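Local coordinates for protein acetyl-CoA C-acetyltransferase (Syntrophomonas wolfei subsp. wolfei, PDB 7N7Z) that probably catalyses the thiolase reaction, transferring an acetyl group between two acetyl-CoA molecules to form acetoacetyl-CoA, or the reverse, at residues B[277-283]-B[396-402]. Numbering follows the deposited sequence.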
# COMPACT_ATOMS: atom_id res chain seq x y z
N MET B 277 -9.55 25.64 39.18
CA MET B 277 -9.07 26.96 38.80
C MET B 277 -10.03 27.54 37.77
O MET B 277 -10.85 26.83 37.19
CB MET B 277 -7.63 26.90 38.26
CG MET B 277 -7.45 26.07 37.01
SD MET B 277 -5.74 26.13 36.42
CE MET B 277 -5.77 24.85 35.17
N LYS B 278 -9.90 28.84 37.55
CA LYS B 278 -10.83 29.61 36.73
C LYS B 278 -10.11 30.12 35.49
O LYS B 278 -9.02 30.69 35.58
CB LYS B 278 -11.42 30.78 37.51
CG LYS B 278 -12.02 31.88 36.64
CD LYS B 278 -13.02 32.73 37.41
CE LYS B 278 -12.41 33.25 38.70
NZ LYS B 278 -13.22 34.33 39.34
N LEU B 279 -10.73 29.91 34.33
CA LEU B 279 -10.21 30.47 33.09
C LEU B 279 -10.14 31.98 33.18
O LEU B 279 -11.14 32.65 33.45
CB LEU B 279 -11.10 30.04 31.91
CG LEU B 279 -10.72 30.60 30.54
CD1 LEU B 279 -9.36 30.09 30.10
CD2 LEU B 279 -11.79 30.24 29.52
N VAL B 280 -8.95 32.53 32.95
CA VAL B 280 -8.74 33.97 32.92
C VAL B 280 -8.71 34.49 31.49
O VAL B 280 -9.37 35.48 31.17
CB VAL B 280 -7.44 34.34 33.68
CG1 VAL B 280 -7.20 35.84 33.62
CG2 VAL B 280 -7.49 33.85 35.12
N GLY B 281 -7.93 33.84 30.63
CA GLY B 281 -7.83 34.25 29.25
C GLY B 281 -7.30 33.12 28.40
O GLY B 281 -6.71 32.16 28.91
N ILE B 282 -7.50 33.25 27.10
CA ILE B 282 -7.06 32.25 26.14
C ILE B 282 -7.27 32.82 24.74
O ILE B 282 -8.33 33.37 24.44
CB ILE B 282 -7.82 30.92 26.32
CG1 ILE B 282 -7.27 29.86 25.37
CG2 ILE B 282 -9.31 31.12 26.11
CD1 ILE B 282 -7.63 28.44 25.77
N CYS B 283 -6.26 32.69 23.88
CA CYS B 283 -6.34 33.29 22.55
C CYS B 283 -5.24 32.69 21.68
O CYS B 283 -4.37 31.96 22.16
CB CYS B 283 -6.20 34.81 22.62
SG CYS B 283 -4.60 35.40 23.22
N ALA B 396 -1.97 30.90 23.83
CA ALA B 396 -1.60 31.11 25.22
C ALA B 396 -2.88 31.23 26.04
O ALA B 396 -3.92 31.66 25.53
CB ALA B 396 -0.73 32.36 25.40
N SER B 397 -2.80 30.85 27.31
CA SER B 397 -3.96 30.89 28.19
C SER B 397 -3.51 31.20 29.61
O SER B 397 -2.39 30.88 30.00
CB SER B 397 -4.73 29.56 28.15
OG SER B 397 -3.87 28.46 28.43
N LEU B 398 -4.41 31.83 30.37
CA LEU B 398 -4.13 32.25 31.73
C LEU B 398 -5.23 31.74 32.66
O LEU B 398 -6.40 31.69 32.28
CB LEU B 398 -4.02 33.77 31.84
CG LEU B 398 -2.91 34.40 31.01
CD1 LEU B 398 -3.17 35.89 30.81
CD2 LEU B 398 -1.55 34.17 31.67
N TRP B 399 -4.83 31.37 33.87
CA TRP B 399 -5.74 30.74 34.82
C TRP B 399 -5.38 31.19 36.23
O TRP B 399 -4.25 31.63 36.49
CB TRP B 399 -5.67 29.20 34.73
CG TRP B 399 -5.73 28.67 33.31
CD1 TRP B 399 -4.75 28.73 32.36
CD2 TRP B 399 -6.83 27.98 32.71
NE1 TRP B 399 -5.17 28.13 31.20
CE2 TRP B 399 -6.45 27.66 31.39
CE3 TRP B 399 -8.10 27.60 33.15
CZ2 TRP B 399 -7.29 26.99 30.51
CZ3 TRP B 399 -8.94 26.93 32.27
CH2 TRP B 399 -8.53 26.63 30.96
N THR B 400 -6.34 31.09 37.14
CA THR B 400 -6.12 31.43 38.53
C THR B 400 -6.88 30.45 39.42
O THR B 400 -7.96 29.97 39.06
CB THR B 400 -6.57 32.86 38.87
OG1 THR B 400 -6.19 33.18 40.21
CG2 THR B 400 -8.08 33.02 38.72
N ARG B 401 -6.30 30.17 40.59
CA ARG B 401 -6.95 29.35 41.61
C ARG B 401 -7.78 30.18 42.58
O ARG B 401 -7.94 29.79 43.75
CB ARG B 401 -5.90 28.53 42.37
CG ARG B 401 -5.13 27.56 41.49
CD ARG B 401 -4.09 26.79 42.28
NE ARG B 401 -4.70 25.86 43.23
CZ ARG B 401 -4.16 25.49 44.38
NH1 ARG B 401 -2.98 25.96 44.77
NH2 ARG B 401 -4.82 24.64 45.16
N ASP B 402 -8.32 31.31 42.12
CA ASP B 402 -9.08 32.21 42.97
C ASP B 402 -8.29 32.61 44.21
O ASP B 402 -8.00 33.79 44.42
CB ASP B 402 -10.41 31.57 43.38
CG ASP B 402 -11.35 31.40 42.22
OD1 ASP B 402 -11.20 32.15 41.23
OD2 ASP B 402 -12.25 30.52 42.28
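Trp399 lies between two side chains of the neighbouring strand, its indole filling the notch between Leu279 and Met277. CD1 of Leu279 sits over one face, 3.7 Å from the six-membered ring centroid and 12° off its normal, a CH-pi contact. Near the rim of the opposite face comes CE of Met277, while its SD stands 3.5 Å from Trp399 CB and meets the ring obliquely. Ring rotation is fixed at the edge: NE1 of Trp399 donates, nearly in the ring plane, to OG of Ser397 (3.1 Å), placed there by lying between its own backbone N and carbonyl carbon (chi1 54°). A glycine in place of Trp399 would probably leave a gap between Leu279 and Met277 and deprive Ser397 OG of this donor.

The strands run antiparallel (178°) throughout, and a classic beta bulge shifts their register by one residue where N of Val280 (2.8 Å) and N of Gly281 (3.1 Å) both donate to Leu398 O from one face of its carbonyl plane. Here Val280 leans toward the partner strand, and its CG2 packs 3.7 Å from CG2 of Thr400. Lys278 NZ is held chiefly by a salt bridge to Glu7, with another to Asp402 OD1 (3.5 Å).

In the mixed sheet, Leu279 meets helix 94-107 of the N-terminal half, Trp399 helix 360-378, and Cys283 helix 296-307. The chemistry implies a mainly apolar, backbone-bonded join, with charge confined to its Lys278 end.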